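Local coordinates for free serine kinase (Thermococcus kodakarensis KOD1, PDB 5X0G), which catalyses the ADP-dependent phosphorylation of free L-serine to O-phospho-L-serine, releasing AMP, in the first step of cysteine biosynthesis from serine, at residues E38-S43 against H71-G76; G48-P53 against R84-I89. The protein carries 1 engineered substitution. All blocks are in the same frame, centred on the assembly; numbering follows the deposited sequence.

Contact 1. Residues E38-S43 against H71-G76; sequences EAFIES and HHRWAG. With ADP (adenosine-5'-diphosphate), chain C; AMP (adenosine monophosphate), chain B.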
loop_
_atom_site.group_PDB
_atom_site.type_symbol
_atom_site.label_atom_id
_atom_site.label_comp_id
_atom_site.label_asym_id
_atom_site.label_seq_id
_atom_site.Cartn_x
_atom_site.Cartn_y
_atom_site.Cartn_z
ATOM N N GLU A 38 -1.709 10.526 -11.471
ATOM C CA GLU A 38 -1.585 11.083 -12.830
ATOM C C GLU A 38 -1.941 10.063 -13.913
ATOM O O GLU A 38 -2.680 10.383 -14.842
ATOM C CB GLU A 38 -0.181 11.644 -13.057
ATOM C CG GLU A 38 0.024 13.009 -12.407
ATOM C CD GLU A 38 1.462 13.482 -12.413
ATOM O OE1 GLU A 38 2.314 12.871 -13.105
ATOM O OE2 GLU A 38 1.746 14.495 -11.728
ATOM N N ALA A 39 -1.421 8.841 -13.779
ATOM C CA ALA A 39 -1.723 7.751 -14.727
ATOM C C ALA A 39 -3.223 7.453 -14.782
ATOM O O ALA A 39 -3.799 7.321 -15.861
ATOM C CB ALA A 39 -0.921 6.500 -14.388
ATOM N N PHE A 40 -3.873 7.381 -13.622
ATOM C CA PHE A 40 -5.319 7.216 -13.605
ATOM C C PHE A 40 -6.048 8.362 -14.325
ATOM O O PHE A 40 -6.961 8.118 -15.106
ATOM C CB PHE A 40 -5.883 7.074 -12.196
ATOM C CG PHE A 40 -7.376 7.163 -12.175
ATOM C CD1 PHE A 40 -8.137 6.130 -12.691
ATOM C CD2 PHE A 40 -8.005 8.310 -11.748
ATOM C CE1 PHE A 40 -9.512 6.219 -12.744
ATOM C CE2 PHE A 40 -9.382 8.424 -11.802
ATOM C CZ PHE A 40 -10.144 7.360 -12.278
ATOM N N ILE A 41 -5.657 9.606 -14.048
ATOM C CA ILE A 41 -6.310 10.771 -14.689
ATOM C C ILE A 41 -6.205 10.676 -16.226
ATOM O O ILE A 41 -7.197 10.838 -16.940
ATOM C CB ILE A 41 -5.736 12.104 -14.160
ATOM C CG1 ILE A 41 -6.219 12.350 -12.722
ATOM C CG2 ILE A 41 -6.144 13.275 -15.053
ATOM C CD1 ILE A 41 -5.423 13.411 -11.975
ATOM N N GLU A 42 -5.024 10.345 -16.722
ATOM C CA GLU A 42 -4.834 10.192 -18.172
ATOM C C GLU A 42 -5.693 9.088 -18.721
ATOM O O GLU A 42 -6.308 9.238 -19.764
ATOM C CB GLU A 42 -3.390 9.867 -18.526
ATOM C CG GLU A 42 -2.458 11.040 -18.443
ATOM C CD GLU A 42 -1.100 10.734 -19.039
ATOM O OE1 GLU A 42 -1.000 10.579 -20.282
ATOM O OE2 GLU A 42 -0.135 10.674 -18.257
ATOM N N SER A 43 -5.754 7.980 -17.984
ATOM C CA SER A 43 -6.474 6.808 -18.436
ATOM C C SER A 43 -7.976 7.056 -18.507
ATOM O O SER A 43 -8.590 6.807 -19.535
ATOM C CB SER A 43 -6.173 5.620 -17.513
ATOM O OG SER A 43 -6.723 4.415 -18.009
ATOM N N HIS A 71 -7.357 4.276 -3.955
ATOM C CA HIS A 71 -6.921 5.620 -3.535
ATOM C C HIS A 71 -6.704 6.581 -4.690
ATOM O O HIS A 71 -7.069 7.760 -4.594
ATOM C CB HIS A 71 -5.645 5.566 -2.711
ATOM C CG HIS A 71 -5.806 4.847 -1.416
ATOM N ND1 HIS A 71 -5.337 3.568 -1.228
ATOM C CD2 HIS A 71 -6.388 5.212 -0.250
ATOM C CE1 HIS A 71 -5.624 3.169 -0.003
ATOM N NE2 HIS A 71 -6.258 4.148 0.613
ATOM N N HIS A 72 -6.107 6.093 -5.774
ATOM C CA HIS A 72 -5.750 6.979 -6.896
ATOM C C HIS A 72 -6.929 7.219 -7.841
ATOM O O HIS A 72 -7.070 8.322 -8.378
ATOM C CB HIS A 72 -4.479 6.488 -7.574
ATOM C CG HIS A 72 -3.347 6.346 -6.612
ATOM N ND1 HIS A 72 -3.142 5.190 -5.901
ATOM C CD2 HIS A 72 -2.445 7.238 -6.145
ATOM C CE1 HIS A 72 -2.117 5.342 -5.091
ATOM N NE2 HIS A 72 -1.677 6.578 -5.216
ATOM N N ARG A 73 -7.810 6.224 -7.989
ATOM C CA ARG A 73 -9.147 6.458 -8.579
ATOM C C ARG A 73 -9.915 7.534 -7.822
ATOM O O ARG A 73 -10.436 8.470 -8.430
ATOM C CB ARG A 73 -9.989 5.181 -8.607
ATOM C CG ARG A 73 -9.696 4.263 -9.787
ATOM C CD ARG A 73 -10.253 2.867 -9.560
ATOM N NE ARG A 73 -9.399 2.072 -8.684
ATOM C CZ ARG A 73 -9.720 0.885 -8.178
ATOM N NH1 ARG A 73 -10.892 0.332 -8.435
ATOM N NH2 ARG A 73 -8.861 0.252 -7.394
ATOM N N TRP A 74 -9.982 7.378 -6.499
ATOM C CA TRP A 74 -10.657 8.346 -5.632
ATOM C C TRP A 74 -10.050 9.738 -5.770
ATOM O O TRP A 74 -10.745 10.673 -6.137
ATOM C CB TRP A 74 -10.621 7.871 -4.175
ATOM C CG TRP A 74 -11.027 8.888 -3.147
ATOM C CD1 TRP A 74 -12.298 9.283 -2.839
ATOM C CD2 TRP A 74 -10.160 9.588 -2.259
ATOM N NE1 TRP A 74 -12.273 10.220 -1.823
ATOM C CE2 TRP A 74 -10.971 10.416 -1.441
ATOM C CE3 TRP A 74 -8.773 9.606 -2.071
ATOM C CZ2 TRP A 74 -10.431 11.258 -0.463
ATOM C CZ3 TRP A 74 -8.240 10.447 -1.089
ATOM C CH2 TRP A 74 -9.065 11.256 -0.304
ATOM N N ALA A 75 -8.747 9.844 -5.521
ATOM C CA ALA A 75 -8.051 11.125 -5.550
ATOM C C ALA A 75 -8.076 11.758 -6.940
ATOM O O ALA A 75 -8.195 12.983 -7.069
ATOM C CB ALA A 75 -6.628 10.954 -5.059
ATOM N N GLY A 76 -7.982 10.920 -7.975
ATOM C CA GLY A 76 -8.055 11.366 -9.363
ATOM C C GLY A 76 -9.414 11.902 -9.766
ATOM O O GLY A 76 -9.511 12.946 -10.395
HETATM P PB ADP C . -4.466 1.856 -4.806
HETATM O O1B ADP C . -4.604 0.496 -5.461
HETATM O O2B ADP C . -5.498 2.117 -3.737
HETATM O O3B ADP C . -3.048 2.225 -4.456
HETATM P PA ADP C . -5.756 2.547 -7.192
HETATM O O1A ADP C . -6.838 3.590 -7.327
HETATM O O2A ADP C . -6.159 1.103 -7.038
HETATM O O3A ADP C . -4.810 2.931 -5.957
HETATM O "O5'" ADP C . -4.752 2.699 -8.447
HETATM C "C5'" ADP C . -5.181 3.127 -9.738
HETATM C "C4'" ADP C . -6.157 2.135 -10.357
HETATM O "O4'" ADP C . -6.949 2.806 -11.337
HETATM C "C3'" ADP C . -5.500 0.964 -11.092
HETATM O "O3'" ADP C . -6.041 -0.280 -10.639
HETATM C "C2'" ADP C . -5.867 1.153 -12.546
HETATM O "O2'" ADP C . -6.028 -0.068 -13.280
HETATM C "C1'" ADP C . -7.186 1.869 -12.385
HETATM N N9 ADP C . -7.653 2.479 -13.643
HETATM C C8 ADP C . -6.911 2.846 -14.706
HETATM N N7 ADP C . -7.704 3.365 -15.675
HETATM C C5 ADP C . -8.975 3.317 -15.229
HETATM C C6 ADP C . -10.306 3.693 -15.735
HETATM N N6 ADP C . -10.468 4.245 -16.960
HETATM N N1 ADP C . -11.365 3.468 -14.924
HETATM C C2 ADP C . -11.249 2.927 -13.700
HETATM N N3 ADP C . -10.071 2.557 -13.183
HETATM C C4 ADP C . -8.930 2.727 -13.891
HETATM P P AMP B . -5.904 2.761 -7.368
HETATM O O1P AMP B . -7.149 3.564 -7.653
HETATM O O2P AMP B . -5.057 3.240 -6.217
HETATM O O3P AMP B . -6.169 1.274 -7.400
HETATM O "O5'" AMP B . -4.958 3.070 -8.633
HETATM C "C5'" AMP B . -5.528 3.493 -9.863
HETATM C "C4'" AMP B . -6.107 2.272 -10.547
HETATM O "O4'" AMP B . -7.111 2.656 -11.477
HETATM C "C3'" AMP B . -5.060 1.489 -11.328
HETATM O "O3'" AMP B . -4.804 0.240 -10.682
HETATM C "C2'" AMP B . -5.649 1.287 -12.711
HETATM O "O2'" AMP B . -5.574 -0.074 -13.147
HETATM C "C1'" AMP B . -7.092 1.733 -12.559
HETATM N N9 AMP B . -7.618 2.375 -13.778
HETATM C C8 AMP B . -6.914 2.771 -14.854
HETATM N N7 AMP B . -7.739 3.323 -15.776
HETATM C C5 AMP B . -8.992 3.274 -15.286
HETATM C C6 AMP B . -10.335 3.678 -15.735
HETATM N N6 AMP B . -10.529 4.265 -16.939
HETATM N N1 AMP B . -11.367 3.441 -14.894
HETATM C C2 AMP B . -11.212 2.864 -13.690
HETATM N N3 AMP B . -10.021 2.469 -13.224
HETATM C C4 AMP B . -8.903 2.646 -13.966
#
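Phe40 lays one face of its ring over Arg73: Arg73 CA stands 3.8 Å from the ring centroid and 11° off its normal, a CH-pi contact. Farther out, Arg73 CG comes within 3.6 Å of Phe40 CE1. With CG anti to the backbone N (chi1 169°), the Phe40 ring is set flat against the Arg73 backbone. The remaining apolar contact falls on Gly76, whose CA sits at the edge of the Phe40 ring and 4.0 Å from Ile41 CG1. A CB on Gly76 would run into Phe40 CD2, so the glycine is what admits the ring where the two helical segments cross at 65°.

These helices belong to the ParB-type domain, and the start of helix 71-80 forms its phosphate site, occupied here by ADP or AMP. Successive backbone N-H groups of His71, His72 and Arg73 point at the phosphates. Arg73 N and NE both grip AMP O1P, at 2.8 and 2.9 Å, and a bend at chi3 brings NH2 to AMP O3P. In ADP, His72 ND1 donates to the bridging O3A at 2.8 Å, and His71 holds O2B through both N and ND1. Beside the adenine, Ser43 OG lies 2.7 Å from ADP N7.

Contact 2. Residues G48-P53 against R84-I89; sequences GIFWKP and RAPSVI. With ADP (adenosine-5'-diphosphate), chain C; AMP (adenosine monophosphate), chain B.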
loop_
_atom_site.group_PDB
_atom_site.type_symbol
_atom_site.label_atom_id
_atom_site.label_comp_id
_atom_site.label_asym_id
_atom_site.label_seq_id
_atom_site.Cartn_x
_atom_site.Cartn_y
_atom_site.Cartn_z
ATOM N N GLY A 48 -12.902 7.743 -21.233
ATOM C CA GLY A 48 -14.210 8.179 -20.752
ATOM C C GLY A 48 -15.048 7.111 -20.076
ATOM O O GLY A 48 -16.231 7.327 -19.851
ATOM N N ILE A 49 -14.427 5.969 -19.751
ATOM C CA ILE A 49 -15.084 4.834 -19.122
ATOM C C ILE A 49 -14.347 4.565 -17.824
ATOM O O ILE A 49 -13.106 4.574 -17.808
ATOM C CB ILE A 49 -14.993 3.551 -20.003
ATOM C CG1 ILE A 49 -15.616 3.811 -21.379
ATOM C CG2 ILE A 49 -15.666 2.347 -19.326
ATOM C CD1 ILE A 49 -17.097 4.141 -21.338
ATOM N N PHE A 50 -15.118 4.355 -16.754
ATOM C CA PHE A 50 -14.609 3.968 -15.454
ATOM C C PHE A 50 -15.029 2.513 -15.307
ATOM O O PHE A 50 -16.205 2.234 -15.124
ATOM C CB PHE A 50 -15.202 4.859 -14.355
ATOM C CG PHE A 50 -14.573 4.661 -13.001
ATOM C CD1 PHE A 50 -15.017 3.666 -12.158
ATOM C CD2 PHE A 50 -13.547 5.497 -12.561
ATOM C CE1 PHE A 50 -14.441 3.490 -10.912
ATOM C CE2 PHE A 50 -12.972 5.331 -11.310
ATOM C CZ PHE A 50 -13.428 4.322 -10.475
ATOM N N TRP A 51 -14.068 1.602 -15.460
ATOM C CA TRP A 51 -14.348 0.163 -15.614
ATOM C C TRP A 51 -14.057 -0.721 -14.399
ATOM O O TRP A 51 -14.373 -1.937 -14.434
ATOM C CB TRP A 51 -13.629 -0.399 -16.857
ATOM C CG TRP A 51 -12.181 0.015 -17.041
ATOM C CD1 TRP A 51 -11.712 1.025 -17.846
ATOM C CD2 TRP A 51 -11.025 -0.584 -16.443
ATOM N NE1 TRP A 51 -10.332 1.089 -17.781
ATOM C CE2 TRP A 51 -9.890 0.120 -16.919
ATOM C CE3 TRP A 51 -10.832 -1.637 -15.551
ATOM C CZ2 TRP A 51 -8.583 -0.206 -16.524
ATOM C CZ3 TRP A 51 -9.528 -1.968 -15.168
ATOM C CH2 TRP A 51 -8.430 -1.238 -15.641
ATOM N N LYS A 52 -13.522 -0.131 -13.327
ATOM C CA LYS A 52 -12.957 -0.884 -12.192
ATOM C C LYS A 52 -13.506 -0.281 -10.876
ATOM O O LYS A 52 -12.992 0.721 -10.395
ATOM C CB LYS A 52 -11.409 -0.815 -12.230
ATOM C CG LYS A 52 -10.687 -1.797 -11.292
ATOM C CD LYS A 52 -9.170 -1.601 -11.257
ATOM C CE LYS A 52 -8.381 -2.768 -11.850
ATOM N NZ LYS A 52 -6.984 -2.439 -12.306
ATOM N N PRO A 53 -14.558 -0.886 -10.285
ATOM C CA PRO A 53 -15.176 -0.192 -9.134
ATOM C C PRO A 53 -14.231 -0.085 -7.935
ATOM O O PRO A 53 -13.332 -0.942 -7.782
ATOM C CB PRO A 53 -16.376 -1.093 -8.795
ATOM C CG PRO A 53 -15.957 -2.449 -9.253
ATOM C CD PRO A 53 -15.140 -2.231 -10.494
ATOM N N ARG A 84 -18.792 11.250 -7.364
ATOM C CA ARG A 84 -19.004 9.886 -6.894
ATOM C C ARG A 84 -18.168 8.896 -7.683
ATOM O O ARG A 84 -17.600 9.235 -8.724
ATOM C CB ARG A 84 -20.482 9.520 -7.018
ATOM C CG ARG A 84 -21.028 9.479 -8.443
ATOM C CD ARG A 84 -22.539 9.596 -8.471
ATOM N NE ARG A 84 -22.963 10.950 -8.143
ATOM C CZ ARG A 84 -23.030 11.968 -9.005
ATOM N NH1 ARG A 84 -22.728 11.806 -10.284
ATOM N NH2 ARG A 84 -23.420 13.158 -8.575
ATOM N N ALA A 85 -18.142 7.663 -7.183
ATOM C CA ALA A 85 -17.513 6.550 -7.895
ATOM C C ALA A 85 -18.313 5.264 -7.720
ATOM O O ALA A 85 -18.872 5.015 -6.633
ATOM C CB ALA A 85 -16.089 6.365 -7.414
ATOM N N PRO A 86 -18.378 4.426 -8.787
ATOM C CA PRO A 86 -19.022 3.128 -8.580
ATOM C C PRO A 86 -18.129 2.306 -7.690
ATOM O O PRO A 86 -16.894 2.269 -7.890
ATOM C CB PRO A 86 -19.141 2.531 -9.983
ATOM C CG PRO A 86 -18.313 3.370 -10.879
ATOM C CD PRO A 86 -17.899 4.614 -10.160
ATOM N N SER A 87 -18.759 1.649 -6.719
ATOM C CA SER A 87 -18.053 1.017 -5.631
ATOM C C SER A 87 -18.671 -0.329 -5.318
ATOM O O SER A 87 -19.870 -0.524 -5.519
ATOM C CB SER A 87 -18.175 1.890 -4.383
ATOM O OG SER A 87 -17.634 3.185 -4.594
ATOM N N VAL A 88 -17.847 -1.234 -4.798
ATOM C CA VAL A 88 -18.327 -2.499 -4.229
ATOM C C VAL A 88 -18.044 -2.465 -2.729
ATOM O O VAL A 88 -16.929 -2.169 -2.297
ATOM C CB VAL A 88 -17.640 -3.687 -4.936
ATOM C CG1 VAL A 88 -17.860 -5.011 -4.198
ATOM C CG2 VAL A 88 -18.149 -3.772 -6.362
ATOM N N ILE A 89 -19.066 -2.760 -1.937
ATOM C CA ILE A 89 -18.957 -2.720 -0.501
ATOM C C ILE A 89 -18.623 -4.132 -0.019
ATOM O O ILE A 89 -19.392 -5.074 -0.260
ATOM C CB ILE A 89 -20.260 -2.192 0.131
ATOM C CG1 ILE A 89 -20.524 -0.758 -0.362
ATOM C CG2 ILE A 89 -20.162 -2.223 1.652
ATOM C CD1 ILE A 89 -21.944 -0.290 -0.122
HETATM P PB ADP C . -4.466 1.856 -4.806
HETATM O O1B ADP C . -4.604 0.496 -5.461
HETATM O O2B ADP C . -5.498 2.117 -3.737
HETATM O O3B ADP C . -3.048 2.225 -4.456
HETATM P PA ADP C . -5.756 2.547 -7.192
HETATM O O1A ADP C . -6.838 3.590 -7.327
HETATM O O2A ADP C . -6.159 1.103 -7.038
HETATM O O3A ADP C . -4.810 2.931 -5.957
HETATM O "O5'" ADP C . -4.752 2.699 -8.447
HETATM C "C5'" ADP C . -5.181 3.127 -9.738
HETATM C "C4'" ADP C . -6.157 2.135 -10.357
HETATM O "O4'" ADP C . -6.949 2.806 -11.337
HETATM C "C3'" ADP C . -5.500 0.964 -11.092
HETATM O "O3'" ADP C . -6.041 -0.280 -10.639
HETATM C "C2'" ADP C . -5.867 1.153 -12.546
HETATM O "O2'" ADP C . -6.028 -0.068 -13.280
HETATM C "C1'" ADP C . -7.186 1.869 -12.385
HETATM N N9 ADP C . -7.653 2.479 -13.643
HETATM C C8 ADP C . -6.911 2.846 -14.706
HETATM N N7 ADP C . -7.704 3.365 -15.675
HETATM C C5 ADP C . -8.975 3.317 -15.229
HETATM C C6 ADP C . -10.306 3.693 -15.735
HETATM N N6 ADP C . -10.468 4.245 -16.960
HETATM N N1 ADP C . -11.365 3.468 -14.924
HETATM C C2 ADP C . -11.249 2.927 -13.700
HETATM N N3 ADP C . -10.071 2.557 -13.183
HETATM C C4 ADP C . -8.930 2.727 -13.891
HETATM P P AMP B . -5.904 2.761 -7.368
HETATM O O1P AMP B . -7.149 3.564 -7.653
HETATM O O2P AMP B . -5.057 3.240 -6.217
HETATM O O3P AMP B . -6.169 1.274 -7.400
HETATM O "O5'" AMP B . -4.958 3.070 -8.633
HETATM C "C5'" AMP B . -5.528 3.493 -9.863
HETATM C "C4'" AMP B . -6.107 2.272 -10.547
HETATM O "O4'" AMP B . -7.111 2.656 -11.477
HETATM C "C3'" AMP B . -5.060 1.489 -11.328
HETATM O "O3'" AMP B . -4.804 0.240 -10.682
HETATM C "C2'" AMP B . -5.649 1.287 -12.711
HETATM O "O2'" AMP B . -5.574 -0.074 -13.147
HETATM C "C1'" AMP B . -7.092 1.733 -12.559
HETATM N N9 AMP B . -7.618 2.375 -13.778
HETATM C C8 AMP B . -6.914 2.771 -14.854
HETATM N N7 AMP B . -7.739 3.323 -15.776
HETATM C C5 AMP B . -8.992 3.274 -15.286
HETATM C C6 AMP B . -10.335 3.678 -15.735
HETATM N N6 AMP B . -10.529 4.265 -16.939
HETATM N N1 AMP B . -11.367 3.441 -14.894
HETATM C C2 AMP B . -11.212 2.864 -13.690
HETATM N N3 AMP B . -10.021 2.469 -13.224
HETATM C C4 AMP B . -8.903 2.646 -13.966
#
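Phe50 holds its CG anti to the backbone N (chi1 -171°), which directs the ring at Pro86 of strand 84-89, while Trp51, whose CB points away from that strand, has CG between the backbone N and the carbonyl carbon (chi1 45°) and lays its ring against the adenine. Phe50 CD1 meets Pro86 CG at 3.5 Å, the two rings approaching at a slant. Beyond them Pro53 sits against the strand: its CA comes 3.2 Å from Pro86 O, and its CG packs 3.9 Å from Val88 CG2, the two side chains side by side and pointing the same way. Pro53 leads directly into strand 54-58, the parallel neighbour of 84-89 in the five-stranded sheet, whereas strand 49-50 pairs with 236-237.

On the other side of the Phe50 ring from Pro86 lies the nucleotide. ADP C2 stands 3.6 Å above the face of Phe50, and ADP C5 3.3 Å above that of Trp51, offset toward its rim. Lys52 NZ donates to ADP O2' at 2.7 Å and also to O3'. A serine in place of Phe50 would probably open a gap beside Pro86 and take away the ring face that lies against adenine C2. No hydrogen bond joins the two segments, so they hold together largely by apolar contact; Ile49 O lies 2.8 Å from ADP N6, consistent with polar recognition of the adenine amino group.

Contacts 1 and 2 have centres about 12 Å apart and interleave along the chain: helix 34-47 leads into strand 49-50, and, after strands 54-58 and 65-67, helix 71-80 leads into strand 84-89. All four segments belong to the ParB-type N-terminal domain. The two contacts meet directly, Phe40 CZ packing 3.6 Å from Phe50 CE2, and Arg73 NH1 probably hydrogen-bonding to Lys52 O at 2.9 Å. Together they build one nucleotide site: contact 1 binds the phosphates and also meets the base, with the Phe40 ring edge and with Ser43 near N7, whereas 48-53 holds the ribose and adenine and ties them to the five-stranded sheet through 84-89.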